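PDB 1R6V: subtilisin-like serine protease from Fervidobacterium pennivorans, which degrades keratin into peptides and so allows this feather-digesting bacterium to grow on native feathers. Local coordinates for residues 290-295 and 389-394; 312-317 and 404-409; 574-579 and 599-604; 653-658 and 663-668. The protein carries 1 engineered substitution. One frame throughout, in Å; residues are numbered along the deposited sequence.

How the contacts relate
The four contacts form two pairs at opposite sides of the chain's centre. Contacts 1 and 2 lie in the subtilisin-like catalytic domain, with centres 8 Å apart: strands 290-294 and 314-322 are neighbours in one mixed sheet, and helices 380-397 and 403-413, which follow each other, cover it. Their segments alternate along the chain, both strands coming before both helices. Contacts 3 and 4 follow in series in the second beta-sandwich domain, with centres 12 Å apart and backbone atoms touching. Centres of contacts 1 and 3 are about 51 Å apart, and the two pairs do not touch, consistent with separately packed domains, a protease core and a distal sandwich that may help engage substrate.

Contact 1: 290-295 and 389-394; sequences VMVVSA and GVVAVL
The alpha/beta core of the subtilisin fold is sealed here by Val290 and Val292 of a central strand and Val391 of helix 380-397, the helix that carries Ser381 of the presumed charge relay near its start. Strand 290-294 lies between parallel neighbours, 263-269 and 314-322. Alternate side chains of such a strand leave opposite faces of the sheet, so Val290 and Val292 both point at the helix while Met291 is directed to the other face, where it packs on Met264 and His266.

Val290 and Val391 reach toward each other tip to tip. Their CA atoms are 8.0 Å apart, a spacing that two short branched side chains fill. One methyl of the helix residue does most of the work: Val391 CG1, anti to its own backbone nitrogen (chi1 174°), stands 4.0 Å from Val290 CG1 and 4.1 Å from Val290 CG2, meeting the end of the isopropyl group rather than a single methyl. Valine suits both places, since its branching at CB is at home in a strand and gives the helix residue a two-pronged end.

The rest of the layer is equally apolar. Val391 also touches Val263 of the adjoining strand and Ile406 of helix 403-413, and Val292 packs on Val387, one helical turn before Val391. The side chain of Val292 is about 10 Å from that of Ser381, so this packing lies near, but not in, the presumed charge relay. The other methyl, Val391 CG2, makes a looser contact, 4.3 Å from Val292 CG2.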
loop_
_atom_site.group_PDB
_atom_site.type_symbol
_atom_site.label_atom_id
_atom_site.label_comp_id
_atom_site.label_asym_id
_atom_site.label_seq_id
_atom_site.Cartn_x
_atom_site.Cartn_y
_atom_site.Cartn_z
ATOM N N VAL A 290 -12.941 -8.000 -6.187
ATOM C CA VAL A 290 -12.022 -8.873 -5.459
ATOM C C VAL A 290 -10.629 -8.626 -6.006
ATOM O O VAL A 290 -10.459 -8.527 -7.214
ATOM C CB VAL A 290 -12.410 -10.359 -5.664
ATOM C CG1 VAL A 290 -11.358 -11.295 -5.034
ATOM C CG2 VAL A 290 -13.768 -10.595 -5.011
ATOM N N MET A 291 -9.645 -8.514 -5.117
ATOM C CA MET A 291 -8.273 -8.252 -5.535
ATOM C C MET A 291 -7.380 -9.425 -5.138
ATOM O O MET A 291 -7.144 -9.631 -3.958
ATOM C CB MET A 291 -7.777 -6.950 -4.883
ATOM C CG MET A 291 -8.590 -5.696 -5.320
ATOM S SD MET A 291 -8.488 -5.140 -7.071
ATOM C CE MET A 291 -7.478 -3.573 -6.904
ATOM N N VAL A 292 -6.914 -10.173 -6.142
ATOM C CA VAL A 292 -6.045 -11.342 -5.958
ATOM C C VAL A 292 -4.613 -10.869 -6.213
ATOM O O VAL A 292 -4.330 -10.266 -7.255
ATOM C CB VAL A 292 -6.428 -12.467 -6.962
ATOM C CG1 VAL A 292 -5.505 -13.679 -6.776
ATOM C CG2 VAL A 292 -7.907 -12.891 -6.728
ATOM N N VAL A 293 -3.727 -11.119 -5.260
ATOM C CA VAL A 293 -2.333 -10.680 -5.389
ATOM C C VAL A 293 -1.404 -11.831 -5.077
ATOM O O VAL A 293 -1.588 -12.551 -4.086
ATOM C CB VAL A 293 -2.016 -9.533 -4.409
ATOM C CG1 VAL A 293 -0.585 -9.021 -4.625
ATOM C CG2 VAL A 293 -3.026 -8.424 -4.587
ATOM N N SER A 294 -0.387 -12.007 -5.906
ATOM C CA SER A 294 0.531 -13.097 -5.638
ATOM C C SER A 294 1.408 -12.760 -4.423
ATOM O O SER A 294 1.735 -11.591 -4.163
ATOM C CB SER A 294 1.411 -13.346 -6.860
ATOM O OG SER A 294 2.326 -12.282 -6.961
ATOM N N ALA A 295 1.755 -13.792 -3.659
ATOM C CA ALA A 295 2.639 -13.645 -2.499
ATOM C C ALA A 295 4.023 -13.295 -3.062
ATOM O O ALA A 295 4.262 -13.457 -4.253
ATOM C CB ALA A 295 2.720 -14.969 -1.729
ATOM N N GLY A 389 -9.182 -17.134 -11.479
ATOM C CA GLY A 389 -10.133 -17.899 -12.272
ATOM C C GLY A 389 -11.212 -18.534 -11.400
ATOM O O GLY A 389 -12.393 -18.559 -11.754
ATOM N N VAL A 390 -10.811 -19.061 -10.250
ATOM C CA VAL A 390 -11.773 -19.663 -9.344
ATOM C C VAL A 390 -12.752 -18.582 -8.877
ATOM O O VAL A 390 -13.954 -18.810 -8.829
ATOM C CB VAL A 390 -11.071 -20.307 -8.126
ATOM C CG1 VAL A 390 -12.102 -20.687 -7.052
ATOM C CG2 VAL A 390 -10.325 -21.570 -8.579
ATOM N N VAL A 391 -12.233 -17.407 -8.521
ATOM C CA VAL A 391 -13.110 -16.315 -8.091
ATOM C C VAL A 391 -14.121 -15.953 -9.187
ATOM O O VAL A 391 -15.303 -15.704 -8.911
ATOM C CB VAL A 391 -12.283 -15.038 -7.714
ATOM C CG1 VAL A 391 -13.224 -13.842 -7.415
ATOM C CG2 VAL A 391 -11.437 -15.326 -6.473
ATOM N N ALA A 392 -13.663 -15.886 -10.435
ATOM C CA ALA A 392 -14.570 -15.544 -11.524
ATOM C C ALA A 392 -15.719 -16.546 -11.639
ATOM O O ALA A 392 -16.861 -16.150 -11.879
ATOM C CB ALA A 392 -13.801 -15.456 -12.851
ATOM N N VAL A 393 -15.416 -17.832 -11.487
ATOM C CA VAL A 393 -16.456 -18.871 -11.552
ATOM C C VAL A 393 -17.420 -18.690 -10.365
ATOM O O VAL A 393 -18.647 -18.736 -10.523
ATOM C CB VAL A 393 -15.812 -20.309 -11.561
ATOM C CG1 VAL A 393 -16.905 -21.399 -11.553
ATOM C CG2 VAL A 393 -14.969 -20.474 -12.839
ATOM N N LEU A 394 -16.874 -18.435 -9.180
ATOM C CA LEU A 394 -17.713 -18.235 -7.999
ATOM C C LEU A 394 -18.628 -17.026 -8.117
ATOM O O LEU A 394 -19.764 -17.060 -7.636
ATOM C CB LEU A 394 -16.859 -18.072 -6.740
ATOM C CG LEU A 394 -16.003 -19.283 -6.345
ATOM C CD1 LEU A 394 -15.137 -18.930 -5.146
ATOM C CD2 LEU A 394 -16.910 -20.476 -5.999
#

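Contact 2: 312-317 and 404-409; sequences GVIQVA and WQIRKL
Ile314 and Arg407 meet through hydrocarbon alone, their side chains sliding past each other in opposite directions. Ile314 CG1 lies 3.9 Å from Arg407 CB, and Ile314 CD1 is 4.0 Å from Arg407 CA, close over the helix backbone. What carries the delta methyl so far is an extended end (chi2 -176°), for the CB of Ile314 does not itself aim at the helix. A second apolar touch, Ile314 CD1 to Ile406 CG2 at 4.3 Å, is lighter. With an alanine in place of Ile314, the aliphatic stem of Arg407 and the methyl of Ile406 would probably lose their cover, and a gap would be likely to open between sheet and helix.

These residues join strand 314-322 of the subtilisin core sheet to helix 403-413, which packs beside helix 380-397 on the same face, Ile406 reaching across to Val391. Backbone hydrogen bonds from Ile314 to Met291 and Val293 join the strand to its parallel neighbour 290-294.

Polar links occupy the far end of Arg407. Its chain runs straight as far as CD and then bends (chi3 58°), bringing NE to a water bridge: a water accepts from Arg407 NE at 2.9 Å, in the guanidinium plane, and donates to Gly312 O at 2.6 Å. Glycine suits position 312, where the positive phi would press a side chain against the preceding carbonyl. Beyond the water, Arg407 NH1 makes salt bridges to Glu411 and Asp494, and NH2 bonds to the carbonyl O of His492, the last two residues belonging to strand 487-494 in the adjoining Ig-like domain.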
loop_
_atom_site.group_PDB
_atom_site.type_symbol
_atom_site.label_atom_id
_atom_site.label_comp_id
_atom_site.label_asym_id
_atom_site.label_seq_id
_atom_site.Cartn_x
_atom_site.Cartn_y
_atom_site.Cartn_z
ATOM N N GLY A 312 -7.397 -7.064 3.183
ATOM C CA GLY A 312 -8.529 -7.344 2.327
ATOM C C GLY A 312 -8.246 -8.099 1.042
ATOM O O GLY A 312 -9.154 -8.721 0.475
ATOM N N VAL A 313 -7.012 -8.023 0.554
ATOM C CA VAL A 313 -6.675 -8.725 -0.675
ATOM C C VAL A 313 -6.576 -10.218 -0.398
ATOM O O VAL A 313 -6.475 -10.635 0.756
ATOM C CB VAL A 313 -5.318 -8.264 -1.264
ATOM C CG1 VAL A 313 -5.312 -6.759 -1.441
ATOM C CG2 VAL A 313 -4.178 -8.719 -0.397
ATOM N N ILE A 314 -6.649 -11.009 -1.461
ATOM C CA ILE A 314 -6.513 -12.457 -1.352
ATOM C C ILE A 314 -5.085 -12.740 -1.819
ATOM O O ILE A 314 -4.798 -12.684 -3.017
ATOM C CB ILE A 314 -7.480 -13.202 -2.280
ATOM C CG1 ILE A 314 -8.932 -12.868 -1.911
ATOM C CG2 ILE A 314 -7.233 -14.700 -2.183
ATOM C CD1 ILE A 314 -9.979 -13.652 -2.723
ATOM N N GLN A 315 -4.191 -13.032 -0.880
ATOM C CA GLN A 315 -2.790 -13.297 -1.234
ATOM C C GLN A 315 -2.613 -14.783 -1.554
ATOM O O GLN A 315 -3.071 -15.640 -0.807
ATOM C CB GLN A 315 -1.869 -12.865 -0.092
ATOM C CG GLN A 315 -0.397 -13.005 -0.437
ATOM C CD GLN A 315 0.523 -12.472 0.658
ATOM O OE1 GLN A 315 0.124 -11.641 1.474
ATOM N NE2 GLN A 315 1.764 -12.940 0.664
ATOM N N VAL A 316 -1.941 -15.078 -2.664
ATOM C CA VAL A 316 -1.800 -16.448 -3.138
ATOM C C VAL A 316 -0.383 -16.995 -3.198
ATOM O O VAL A 316 0.511 -16.355 -3.751
ATOM C CB VAL A 316 -2.412 -16.555 -4.554
ATOM C CG1 VAL A 316 -2.320 -17.970 -5.094
ATOM C CG2 VAL A 316 -3.851 -16.064 -4.525
ATOM N N ALA A 317 -0.189 -18.185 -2.640
ATOM C CA ALA A 317 1.119 -18.829 -2.664
ATOM C C ALA A 317 1.201 -19.829 -3.808
ATOM O O ALA A 317 0.190 -20.351 -4.273
ATOM C CB ALA A 317 1.368 -19.540 -1.346
ATOM N N TRP A 404 -15.057 -10.196 1.156
ATOM C CA TRP A 404 -14.654 -11.049 2.267
ATOM C C TRP A 404 -15.334 -12.418 2.191
ATOM O O TRP A 404 -14.758 -13.426 2.601
ATOM C CB TRP A 404 -14.935 -10.387 3.623
ATOM C CG TRP A 404 -16.385 -10.321 4.068
ATOM C CD1 TRP A 404 -17.201 -9.225 4.038
ATOM C CD2 TRP A 404 -17.142 -11.363 4.703
ATOM N NE1 TRP A 404 -18.414 -9.517 4.621
ATOM C CE2 TRP A 404 -18.400 -10.820 5.037
ATOM C CE3 TRP A 404 -16.875 -12.702 5.021
ATOM C CZ2 TRP A 404 -19.391 -11.571 5.676
ATOM C CZ3 TRP A 404 -17.859 -13.444 5.651
ATOM C CH2 TRP A 404 -19.101 -12.876 5.974
ATOM N N GLN A 405 -16.546 -12.460 1.648
ATOM C CA GLN A 405 -17.244 -13.734 1.546
ATOM C C GLN A 405 -16.552 -14.653 0.549
ATOM O O GLN A 405 -16.462 -15.861 0.762
ATOM C CB GLN A 405 -18.696 -13.518 1.127
ATOM C CG GLN A 405 -19.541 -12.812 2.171
ATOM C CD GLN A 405 -20.986 -12.628 1.708
ATOM O OE1 GLN A 405 -21.263 -11.865 0.786
ATOM N NE2 GLN A 405 -21.904 -13.334 2.347
ATOM N N ILE A 406 -16.074 -14.080 -0.547
ATOM C CA ILE A 406 -15.369 -14.879 -1.537
ATOM C C ILE A 406 -14.085 -15.407 -0.918
ATOM O O ILE A 406 -13.768 -16.597 -1.046
ATOM C CB ILE A 406 -15.037 -14.047 -2.803
ATOM C CG1 ILE A 406 -16.334 -13.716 -3.559
ATOM C CG2 ILE A 406 -14.026 -14.820 -3.694
ATOM C CD1 ILE A 406 -17.069 -14.951 -4.120
ATOM N N ARG A 407 -13.331 -14.540 -0.232
ATOM C CA ARG A 407 -12.099 -15.011 0.367
ATOM C C ARG A 407 -12.374 -16.091 1.408
ATOM O O ARG A 407 -11.707 -17.118 1.413
ATOM C CB ARG A 407 -11.309 -13.874 1.020
ATOM C CG ARG A 407 -9.992 -14.344 1.646
ATOM C CD ARG A 407 -9.180 -13.164 2.171
ATOM N NE ARG A 407 -9.916 -12.370 3.155
ATOM C CZ ARG A 407 -10.152 -12.755 4.404
ATOM N NH1 ARG A 407 -9.700 -13.931 4.839
ATOM N NH2 ARG A 407 -10.851 -11.969 5.212
ATOM N N LYS A 408 -13.352 -15.865 2.287
ATOM C CA LYS A 408 -13.618 -16.888 3.297
ATOM C C LYS A 408 -14.090 -18.195 2.699
ATOM O O LYS A 408 -13.820 -19.258 3.253
ATOM C CB LYS A 408 -14.641 -16.401 4.333
ATOM C CG LYS A 408 -14.152 -15.248 5.211
ATOM C CD LYS A 408 -12.783 -15.515 5.884
ATOM C CE LYS A 408 -12.724 -16.848 6.605
ATOM N NZ LYS A 408 -11.380 -17.023 7.263
ATOM N N LEU A 409 -14.812 -18.136 1.587
ATOM C CA LEU A 409 -15.291 -19.360 0.954
ATOM C C LEU A 409 -14.079 -20.156 0.493
ATOM O O LEU A 409 -14.004 -21.372 0.684
ATOM C CB LEU A 409 -16.189 -19.037 -0.240
ATOM C CG LEU A 409 -16.735 -20.245 -1.022
ATOM C CD1 LEU A 409 -17.399 -21.285 -0.080
ATOM C CD2 LEU A 409 -17.735 -19.745 -2.041
HETATM O O HOH W 1 -11.011 -10.120 1.710
#

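Contact 3: 574-579 and 599-604; sequences FVVVDP and SLLSGQ
Val576 and Leu601 reach toward each other tip to tip inside the second beta-sandwich domain, joining strand 573-577 of one sheet to the connection that arrives from strand 595-597 of the other. Only the ends touch: Val576 CG1 is 3.9 Å from Leu601 CD1, while the two CA atoms stand 9.9 Å apart. The valine methyl involved is the one anti to the backbone nitrogen (chi1 177°), and the longer leucine, extended at chi2 (178°), covers most of the span. A short branched residue suits the strand, where Val576 also packs on Ile605; a longer residue is needed on the loop, whose backbone lies too far away for a short side chain to reach.

Past Leu601 the chain turns a corner at Gly603, whose positive phi would force any CB against the carbonyl before it, and then enters strand 604-610, the antiparallel neighbour of 573-577. At this end a proline ring and a backbone carbonyl replace the pair of aliphatic tips. Gln604 directs its amide elsewhere, NE2 bonding to Thr667 OG1, and offers its main chain to the contact. A water also lies here, 2.8 Å from Asp578 OD2 and 2.6 Å from Gln604 O, and Arg582 pairs with the same carboxylate oxygen. Proline has no N-H to seek a partner, and its ring, just past the strand end, sets Pro579 CD 3.4 Å from Gln604 O.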
loop_
_atom_site.group_PDB
_atom_site.type_symbol
_atom_site.label_atom_id
_atom_site.label_comp_id
_atom_site.label_asym_id
_atom_site.label_seq_id
_atom_site.Cartn_x
_atom_site.Cartn_y
_atom_site.Cartn_z
ATOM N N PHE A 574 8.447 33.514 28.583
ATOM C CA PHE A 574 8.519 32.212 27.937
ATOM C C PHE A 574 7.263 32.165 27.086
ATOM O O PHE A 574 6.170 32.471 27.561
ATOM C CB PHE A 574 8.482 31.096 28.982
ATOM C CG PHE A 574 8.207 29.727 28.410
ATOM C CD1 PHE A 574 8.892 29.266 27.285
ATOM C CD2 PHE A 574 7.296 28.881 29.029
ATOM C CE1 PHE A 574 8.677 27.980 26.787
ATOM C CE2 PHE A 574 7.071 27.591 28.538
ATOM C CZ PHE A 574 7.766 27.143 27.415
ATOM N N VAL A 575 7.427 31.790 25.826
ATOM C CA VAL A 575 6.312 31.744 24.900
ATOM C C VAL A 575 6.197 30.418 24.187
ATOM O O VAL A 575 7.197 29.858 23.748
ATOM C CB VAL A 575 6.465 32.822 23.824
ATOM C CG1 VAL A 575 5.190 32.917 22.987
ATOM C CG2 VAL A 575 6.782 34.160 24.481
ATOM N N VAL A 576 4.971 29.924 24.079
ATOM C CA VAL A 576 4.708 28.679 23.362
ATOM C C VAL A 576 4.132 29.173 22.042
ATOM O O VAL A 576 3.085 29.830 22.006
ATOM C CB VAL A 576 3.695 27.804 24.111
ATOM C CG1 VAL A 576 3.390 26.562 23.294
ATOM C CG2 VAL A 576 4.259 27.413 25.467
ATOM N N VAL A 577 4.822 28.868 20.954
ATOM C CA VAL A 577 4.411 29.372 19.657
ATOM C C VAL A 577 4.199 28.307 18.591
ATOM O O VAL A 577 4.687 27.184 18.702
ATOM C CB VAL A 577 5.461 30.423 19.170
ATOM C CG1 VAL A 577 6.805 29.757 18.940
ATOM C CG2 VAL A 577 4.991 31.129 17.928
ATOM N N ASP A 578 3.436 28.674 17.567
ATOM C CA ASP A 578 3.181 27.788 16.445
ATOM C C ASP A 578 4.520 27.706 15.702
ATOM O O ASP A 578 5.208 28.714 15.545
ATOM C CB ASP A 578 2.094 28.403 15.558
ATOM C CG ASP A 578 1.970 27.708 14.221
ATOM O OD1 ASP A 578 2.279 28.356 13.197
ATOM O OD2 ASP A 578 1.574 26.519 14.200
ATOM N N PRO A 579 4.920 26.507 15.257
ATOM C CA PRO A 579 6.193 26.348 14.545
ATOM C C PRO A 579 6.322 27.161 13.268
ATOM O O PRO A 579 7.431 27.450 12.823
ATOM C CB PRO A 579 6.283 24.842 14.293
ATOM C CG PRO A 579 4.873 24.355 14.440
ATOM C CD PRO A 579 4.297 25.203 15.529
ATOM N N SER A 599 1.922 19.642 29.720
ATOM C CA SER A 599 1.272 18.356 29.487
ATOM C C SER A 599 -0.166 18.425 28.986
ATOM O O SER A 599 -0.648 17.468 28.392
ATOM C CB SER A 599 1.319 17.507 30.760
ATOM O OG SER A 599 2.644 17.107 31.063
ATOM N N LEU A 600 -0.846 19.542 29.219
ATOM C CA LEU A 600 -2.235 19.689 28.786
ATOM C C LEU A 600 -2.362 20.133 27.335
ATOM O O LEU A 600 -3.429 20.013 26.730
ATOM C CB LEU A 600 -2.971 20.685 29.684
ATOM C CG LEU A 600 -3.441 20.217 31.064
ATOM C CD1 LEU A 600 -2.263 19.748 31.918
ATOM C CD2 LEU A 600 -4.159 21.376 31.736
ATOM N N LEU A 601 -1.275 20.650 26.778
ATOM C CA LEU A 601 -1.286 21.098 25.400
ATOM C C LEU A 601 -1.238 19.893 24.475
ATOM O O LEU A 601 -0.648 18.861 24.806
ATOM C CB LEU A 601 -0.085 22.008 25.111
ATOM C CG LEU A 601 -0.105 23.391 25.768
ATOM C CD1 LEU A 601 1.165 24.157 25.423
ATOM C CD2 LEU A 601 -1.336 24.146 25.301
ATOM N N SER A 602 -1.856 20.040 23.310
ATOM C CA SER A 602 -1.891 18.973 22.316
ATOM C C SER A 602 -1.602 19.550 20.938
ATOM O O SER A 602 -2.037 20.651 20.621
ATOM C CB SER A 602 -3.267 18.295 22.291
ATOM O OG SER A 602 -3.270 17.225 21.356
ATOM N N GLY A 603 -0.883 18.797 20.115
ATOM C CA GLY A 603 -0.567 19.271 18.780
ATOM C C GLY A 603 0.932 19.395 18.585
ATOM O O GLY A 603 1.693 18.566 19.073
ATOM N N GLN A 604 1.363 20.431 17.878
ATOM C CA GLN A 604 2.788 20.622 17.644
ATOM C C GLN A 604 3.157 22.063 17.959
ATOM O O GLN A 604 2.555 23.004 17.434
ATOM C CB GLN A 604 3.113 20.222 16.205
ATOM C CG GLN A 604 2.819 18.729 16.009
ATOM C CD GLN A 604 2.883 18.277 14.569
ATOM O OE1 GLN A 604 2.394 18.962 13.673
ATOM N NE2 GLN A 604 3.475 17.105 14.340
HETATM O O HOH W 2 0.902 24.458 15.977
#

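Contact 4: 653-658 and 663-668; sequences LNLGTD and YVWWTI
Tyr663 lies against the backbone of Leu653 and the side chain of Asn654, and one side of it, from CB through CD2 and CE2 to OH, follows these two residues. Tyr663 CB is 3.9 Å from Leu653 O; CG, anti to the carbonyl carbon (chi1 -77°), turns the ring back along the facing loop, 653-658, so that CD2 comes 3.5 Å from the same oxygen. Farther out, CE2 is 3.6 Å from Asn654 CB, which sits over one ring face, offset toward the rim, in a CH-pi contact 23° off the normal. The hydroxyl end, Tyr663 OH, still lies 4.2 Å from that CB. If a serine stood in place of Tyr663, Asn654 CB would probably lose the flat surface it rests on, leaving that side of the loop less firmly packed.

Asparagine suits its place because its amide ties the local chain: OD1 accepts from Gly656 N at 2.9 Å and from Ile662 N, while ND2 donates to the carbonyl O of Thr657. Leu655 crosses Val664 obliquely, with CD1 4.0 Å from Val664 CG2; its side chain runs about at right angles to that of Trp665, with CD1 near CZ3.

Val664 N donates to Leu653 O at 3.1 Å (159° at the hydrogen), and a backbone hydrogen bond joins Leu655 and Ile662. Asn654 and Tyr663 are thereby a non-hydrogen-bonded antiparallel pair, a single bridge that, with the Asx turn of Asn654, closes the base of the loop that reverses the chain and leads into strand 666-669 of the second beta-sandwich domain.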
loop_
_atom_site.group_PDB
_atom_site.type_symbol
_atom_site.label_atom_id
_atom_site.label_comp_id
_atom_site.label_asym_id
_atom_site.label_seq_id
_atom_site.Cartn_x
_atom_site.Cartn_y
_atom_site.Cartn_z
ATOM N N LEU A 653 16.266 26.030 15.699
ATOM C CA LEU A 653 16.445 25.801 14.272
ATOM C C LEU A 653 15.239 25.919 13.364
ATOM O O LEU A 653 14.241 25.232 13.547
ATOM C CB LEU A 653 17.078 24.424 14.080
ATOM C CG LEU A 653 17.420 23.953 12.672
ATOM C CD1 LEU A 653 18.482 24.861 12.053
ATOM C CD2 LEU A 653 17.922 22.522 12.757
ATOM N N ASN A 654 15.351 26.803 12.377
ATOM C CA ASN A 654 14.292 26.980 11.395
ATOM C C ASN A 654 14.593 25.973 10.277
ATOM O O ASN A 654 15.639 26.040 9.628
ATOM C CB ASN A 654 14.325 28.417 10.861
ATOM C CG ASN A 654 13.214 28.702 9.864
ATOM O OD1 ASN A 654 12.363 27.854 9.590
ATOM N ND2 ASN A 654 13.221 29.911 9.316
ATOM N N LEU A 655 13.688 25.020 10.069
ATOM C CA LEU A 655 13.877 24.002 9.047
ATOM C C LEU A 655 13.404 24.531 7.702
ATOM O O LEU A 655 13.540 23.864 6.681
ATOM C CB LEU A 655 13.097 22.730 9.414
ATOM C CG LEU A 655 13.467 22.147 10.781
ATOM C CD1 LEU A 655 12.583 20.943 11.133
ATOM C CD2 LEU A 655 14.940 21.733 10.754
ATOM N N GLY A 656 12.851 25.742 7.728
ATOM C CA GLY A 656 12.352 26.371 6.517
ATOM C C GLY A 656 13.202 27.562 6.127
ATOM O O GLY A 656 14.427 27.482 6.153
ATOM N N THR A 657 12.554 28.665 5.764
ATOM C CA THR A 657 13.268 29.874 5.366
ATOM C C THR A 657 12.758 31.064 6.152
ATOM O O THR A 657 11.761 30.970 6.862
ATOM C CB THR A 657 13.050 30.191 3.881
ATOM O OG1 THR A 657 11.669 30.515 3.675
ATOM C CG2 THR A 657 13.431 29.000 3.013
ATOM N N ASP A 658 13.434 32.199 6.015
ATOM C CA ASP A 658 13.013 33.401 6.716
ATOM C C ASP A 658 11.586 33.744 6.293
ATOM O O ASP A 658 10.730 34.039 7.129
ATOM C CB ASP A 658 13.953 34.565 6.382
ATOM C CG ASP A 658 13.621 35.830 7.152
ATOM O OD1 ASP A 658 12.506 36.377 6.972
ATOM O OD2 ASP A 658 14.482 36.282 7.941
ATOM N N TYR A 663 9.923 26.083 12.358
ATOM C CA TYR A 663 10.883 25.744 13.394
ATOM C C TYR A 663 10.648 24.344 13.919
ATOM O O TYR A 663 9.529 23.834 13.865
ATOM C CB TYR A 663 10.799 26.727 14.566
ATOM C CG TYR A 663 11.466 28.055 14.281
ATOM C CD1 TYR A 663 10.747 29.111 13.727
ATOM C CD2 TYR A 663 12.830 28.232 14.521
ATOM C CE1 TYR A 663 11.372 30.313 13.413
ATOM C CE2 TYR A 663 13.466 29.431 14.210
ATOM C CZ TYR A 663 12.725 30.464 13.656
ATOM O OH TYR A 663 13.342 31.648 13.331
ATOM N N VAL A 664 11.723 23.734 14.410
ATOM C CA VAL A 664 11.665 22.404 15.005
ATOM C C VAL A 664 10.488 22.434 15.974
ATOM O O VAL A 664 10.267 23.421 16.694
ATOM C CB VAL A 664 12.994 22.096 15.754
ATOM C CG1 VAL A 664 12.805 20.971 16.744
ATOM C CG2 VAL A 664 14.073 21.702 14.735
ATOM N N TRP A 665 9.710 21.359 15.975
ATOM C CA TRP A 665 8.548 21.302 16.843
ATOM C C TRP A 665 8.541 20.099 17.765
ATOM O O TRP A 665 9.320 19.165 17.584
ATOM C CB TRP A 665 7.266 21.316 16.006
ATOM C CG TRP A 665 7.108 20.111 15.120
ATOM C CD1 TRP A 665 6.492 18.924 15.438
ATOM C CD2 TRP A 665 7.575 19.972 13.774
ATOM N NE1 TRP A 665 6.551 18.061 14.370
ATOM C CE2 TRP A 665 7.208 18.676 13.334
ATOM C CE3 TRP A 665 8.266 20.818 12.893
ATOM C CZ2 TRP A 665 7.509 18.201 12.047
ATOM C CZ3 TRP A 665 8.567 20.346 11.608
ATOM C CH2 TRP A 665 8.186 19.048 11.200
ATOM N N TRP A 666 7.659 20.167 18.758
ATOM C CA TRP A 666 7.476 19.110 19.757
ATOM C C TRP A 666 6.057 18.599 19.534
ATOM O O TRP A 666 5.100 19.379 19.519
ATOM C CB TRP A 666 7.624 19.694 21.165
ATOM C CG TRP A 666 8.916 20.431 21.325
ATOM C CD1 TRP A 666 9.167 21.723 20.972
ATOM C CD2 TRP A 666 10.162 19.884 21.776
ATOM N NE1 TRP A 666 10.495 22.016 21.167
ATOM C CE2 TRP A 666 11.130 20.906 21.659
ATOM C CE3 TRP A 666 10.554 18.628 22.260
ATOM C CZ2 TRP A 666 12.469 20.714 22.011
ATOM C CZ3 TRP A 666 11.885 18.435 22.609
ATOM C CH2 TRP A 666 12.828 19.477 22.481
ATOM N N THR A 667 5.940 17.290 19.360
ATOM C CA THR A 667 4.659 16.653 19.080
ATOM C C THR A 667 4.061 16.040 20.344
ATOM O O THR A 667 4.648 15.136 20.933
ATOM C CB THR A 667 4.860 15.581 17.981
ATOM O OG1 THR A 667 5.417 16.204 16.815
ATOM C CG2 THR A 667 3.536 14.936 17.589
ATOM N N ILE A 668 2.905 16.552 20.748
ATOM C CA ILE A 668 2.229 16.083 21.953
ATOM C C ILE A 668 0.738 15.841 21.718
ATOM O O ILE A 668 0.164 16.293 20.718
ATOM C CB ILE A 668 2.419 17.075 23.125
ATOM C CG1 ILE A 668 1.868 18.454 22.760
ATOM C CG2 ILE A 668 3.891 17.143 23.492
ATOM C CD1 ILE A 668 2.744 19.249 21.843
#